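PDB 3GAZ: alcohol dehydrogenase superfamily protein from Novosphingobium aromaticivorans, which probably acts as an NADP-dependent oxidoreductase of the medium-chain dehydrogenase/reductase type. Local coordinates for residues A[140-145]-A[217-222]. Numbering follows the deposited sequence.
Sequences EGLVDR and FDLVYD
L142 lays its CD2 methyl against the edge of the Y221 ring, near the ring plane, with CD2 of L142 3.7 Å from CD2 of Y221. The same methyl also meets L219, its CD2 lying 3.8 Å from CD2 of L219, so one branch of the leucine bridges two strand residues whose side chains start out toward the helix. With CG anti to the backbone N (chi1 -162°), the Y221 side chain extends from the strand to the helix, crossing that of L142 at about a right angle. Its ring also reaches the helix backbone: CE2 of Y221 is 3.7 Å from CA of G141, where a side chain would collide with the ring. No hydrogen bond links the two segments; the hydroxyl of Y221 is instead hydrogen-bonded to the backbone O of T137, about one turn earlier in the same helix. Trimming L142 to an alanine would probably leave a gap between helix and strand, the Y221 ring edge and CD2 of L219 losing their shared neighbour. As a worked example of helix-on-sheet packing in a Rossmann-type domain, the end of helix 132-145 rests on strand 217-222, a central strand of the parallel sheet, flanked by strands 153-157 and 240-244, while V220, turned away from helix 132-145, touches S232 of helix 227-235.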
ATOM      1  N   GLU A 140      12.413   8.245 -17.074  1.00 14.11           N
ATOM      2  CA  GLU A 140      11.022   8.423 -17.467  1.00 14.82           C
ATOM      3  C   GLU A 140      10.805   9.797 -18.079  1.00 14.90           C
ATOM      4  O   GLU A 140       9.995   9.953 -18.988  1.00 13.28           O
ATOM      5  CB  GLU A 140      10.082   8.238 -16.274  1.00 17.08           C
ATOM      6  CG  GLU A 140      10.201   6.876 -15.610  1.00 21.39           C
ATOM      7  CD  GLU A 140       8.970   6.504 -14.806  1.00 25.15           C
ATOM      8  OE1 GLU A 140       8.413   7.383 -14.109  1.00 23.70           O
ATOM      9  OE2 GLU A 140       8.568   5.320 -14.868  1.00 28.79           O
ATOM     10  N   GLY A 141      11.538  10.789 -17.584  1.00 13.84           N
ATOM     11  CA  GLY A 141      11.386  12.135 -18.102  1.00 15.52           C
ATOM     12  C   GLY A 141      12.098  12.361 -19.418  1.00 16.12           C
ATOM     13  O   GLY A 141      11.509  12.864 -20.382  1.00 15.38           O
ATOM     14  N   LEU A 142      13.368  11.975 -19.463  1.00 16.61           N
ATOM     15  CA  LEU A 142      14.196  12.159 -20.650  1.00 17.12           C
ATOM     16  C   LEU A 142      13.883  11.242 -21.824  1.00 18.13           C
ATOM     17  O   LEU A 142      13.969  11.664 -22.977  1.00 16.76           O
ATOM     18  CB  LEU A 142      15.672  11.985 -20.291  1.00 16.42           C
ATOM     19  CG  LEU A 142      16.302  12.974 -19.312  1.00 17.04           C
ATOM     20  CD1 LEU A 142      17.706  12.494 -18.949  1.00 13.88           C
ATOM     21  CD2 LEU A 142      16.338  14.363 -19.932  1.00 18.38           C
ATOM     22  N   VAL A 143      13.540   9.991 -21.538  1.00 16.60           N
ATOM     23  CA  VAL A 143      13.269   9.035 -22.605  1.00 18.31           C
ATOM     24  C   VAL A 143      11.790   8.737 -22.828  1.00 19.02           C
ATOM     25  O   VAL A 143      11.261   9.009 -23.905  1.00 18.62           O
ATOM     26  CB  VAL A 143      14.033   7.716 -22.352  1.00 18.69           C
ATOM     27  CG1 VAL A 143      13.812   6.746 -23.507  1.00 20.50           C
ATOM     28  CG2 VAL A 143      15.520   8.011 -22.179  1.00 17.92           C
ATOM     29  N   ASP A 144      11.121   8.186 -21.819  1.00 19.14           N
ATOM     30  CA  ASP A 144       9.706   7.864 -21.955  1.00 20.42           C
ATOM     31  C   ASP A 144       8.850   9.065 -22.371  1.00 20.49           C
ATOM     32  O   ASP A 144       8.083   8.982 -23.329  1.00 19.41           O
ATOM     33  CB  ASP A 144       9.156   7.271 -20.650  1.00 21.14           C
ATOM     34  CG  ASP A 144       9.777   5.927 -20.309  1.00 23.56           C
ATOM     35  OD1 ASP A 144      10.166   5.196 -21.241  1.00 26.05           O
ATOM     36  OD2 ASP A 144       9.863   5.587 -19.109  1.00 27.28           O
ATOM     37  N   ARG A 145       8.973  10.182 -21.660  1.00 19.15           N
ATOM     38  CA  ARG A 145       8.179  11.356 -21.996  1.00 19.89           C
ATOM     39  C   ARG A 145       8.756  12.228 -23.119  1.00 22.04           C
ATOM     40  O   ARG A 145       8.066  12.524 -24.094  1.00 22.23           O
ATOM     41  CB  ARG A 145       7.957  12.228 -20.753  1.00 21.08           C
ATOM     42  CG  ARG A 145       7.089  11.604 -19.653  1.00 19.76           C
ATOM     43  CD  ARG A 145       5.652  11.356 -20.111  1.00 21.03           C
ATOM     44  NE  ARG A 145       5.506  10.116 -20.874  1.00 21.41           N
ATOM     45  CZ  ARG A 145       5.598   8.898 -20.346  1.00 21.77           C
ATOM     46  NH1 ARG A 145       5.833   8.750 -19.047  1.00 20.97           N
ATOM     47  NH2 ARG A 145       5.461   7.828 -21.117  1.00 21.75           N
ATOM     48  N   PHE A 217      16.441  25.964 -25.019  1.00 13.47           N
ATOM     49  CA  PHE A 217      16.837  24.561 -25.133  1.00 14.67           C
ATOM     50  C   PHE A 217      15.703  23.658 -25.636  1.00 14.28           C
ATOM     51  O   PHE A 217      14.540  23.876 -25.303  1.00 13.15           O
ATOM     52  CB  PHE A 217      17.306  24.056 -23.763  1.00 14.60           C
ATOM     53  CG  PHE A 217      18.388  24.897 -23.138  1.00 16.33           C
ATOM     54  CD1 PHE A 217      19.732  24.570 -23.306  1.00 17.33           C
ATOM     55  CD2 PHE A 217      18.063  26.025 -22.392  1.00 14.41           C
ATOM     56  CE1 PHE A 217      20.735  25.358 -22.737  1.00 16.94           C
ATOM     57  CE2 PHE A 217      19.057  26.818 -21.821  1.00 17.07           C
ATOM     58  CZ  PHE A 217      20.394  26.485 -21.995  1.00 15.86           C
ATOM     59  N   ASP A 218      16.046  22.639 -26.426  1.00 14.69           N
ATOM     60  CA  ASP A 218      15.040  21.710 -26.945  1.00 15.51           C
ATOM     61  C   ASP A 218      14.317  20.988 -25.807  1.00 15.56           C
ATOM     62  O   ASP A 218      13.104  20.764 -25.863  1.00 14.19           O
ATOM     63  CB  ASP A 218      15.678  20.642 -27.838  1.00 14.83           C
ATOM     64  CG  ASP A 218      16.340  21.216 -29.074  1.00 17.91           C
ATOM     65  OD1 ASP A 218      15.713  22.055 -29.757  1.00 17.23           O
ATOM     66  OD2 ASP A 218      17.484  20.812 -29.370  1.00 15.46           O
ATOM     67  N   LEU A 219      15.074  20.625 -24.775  1.00 14.09           N
ATOM     68  CA  LEU A 219      14.518  19.899 -23.637  1.00 15.35           C
ATOM     69  C   LEU A 219      15.009  20.439 -22.295  1.00 14.43           C
ATOM     70  O   LEU A 219      16.205  20.645 -22.107  1.00 16.63           O
ATOM     71  CB  LEU A 219      14.894  18.416 -23.764  1.00 13.29           C
ATOM     72  CG  LEU A 219      14.452  17.420 -22.688  1.00 15.87           C
ATOM     73  CD1 LEU A 219      12.929  17.426 -22.544  1.00 13.77           C
ATOM     74  CD2 LEU A 219      14.946  16.029 -23.087  1.00 16.45           C
ATOM     75  N   VAL A 220      14.082  20.681 -21.370  1.00 14.49           N
ATOM     76  CA  VAL A 220      14.444  21.165 -20.038  1.00 12.26           C
ATOM     77  C   VAL A 220      13.911  20.211 -18.970  1.00 12.92           C
ATOM     78  O   VAL A 220      12.714  19.927 -18.927  1.00 11.83           O
ATOM     79  CB  VAL A 220      13.862  22.565 -19.746  1.00 12.28           C
ATOM     80  CG1 VAL A 220      14.266  23.006 -18.335  1.00  9.40           C
ATOM     81  CG2 VAL A 220      14.365  23.581 -20.779  1.00  7.43           C
ATOM     82  N   TYR A 221      14.796  19.708 -18.115  1.00 13.41           N
ATOM     83  CA  TYR A 221      14.362  18.807 -17.056  1.00 14.00           C
ATOM     84  C   TYR A 221      14.459  19.486 -15.695  1.00 14.84           C
ATOM     85  O   TYR A 221      15.551  19.740 -15.189  1.00 13.75           O
ATOM     86  CB  TYR A 221      15.196  17.519 -17.036  1.00 15.75           C
ATOM     87  CG  TYR A 221      14.524  16.384 -16.275  1.00 15.16           C
ATOM     88  CD1 TYR A 221      13.924  16.608 -15.035  1.00 17.25           C
ATOM     89  CD2 TYR A 221      14.482  15.095 -16.799  1.00 14.01           C
ATOM     90  CE1 TYR A 221      13.295  15.576 -14.336  1.00 15.94           C
ATOM     91  CE2 TYR A 221      13.855  14.052 -16.107  1.00 15.06           C
ATOM     92  CZ  TYR A 221      13.263  14.302 -14.877  1.00 15.43           C
ATOM     93  OH  TYR A 221      12.637  13.286 -14.186  1.00 14.24           O
ATOM     94  N   ASP A 222      13.301  19.778 -15.112  1.00 16.06           N
ATOM     95  CA  ASP A 222      13.232  20.405 -13.805  1.00 15.93           C
ATOM     96  C   ASP A 222      13.260  19.330 -12.727  1.00 17.70           C
ATOM     97  O   ASP A 222      12.354  18.502 -12.650  1.00 17.87           O
ATOM     98  CB  ASP A 222      11.937  21.216 -13.678  1.00 16.16           C
ATOM     99  CG  ASP A 222      11.638  21.612 -12.250  1.00 17.46           C
ATOM    100  OD1 ASP A 222      12.572  22.048 -11.546  1.00 17.49           O
ATOM    101  OD2 ASP A 222      10.469  21.491 -11.827  1.00 18.00           O
TER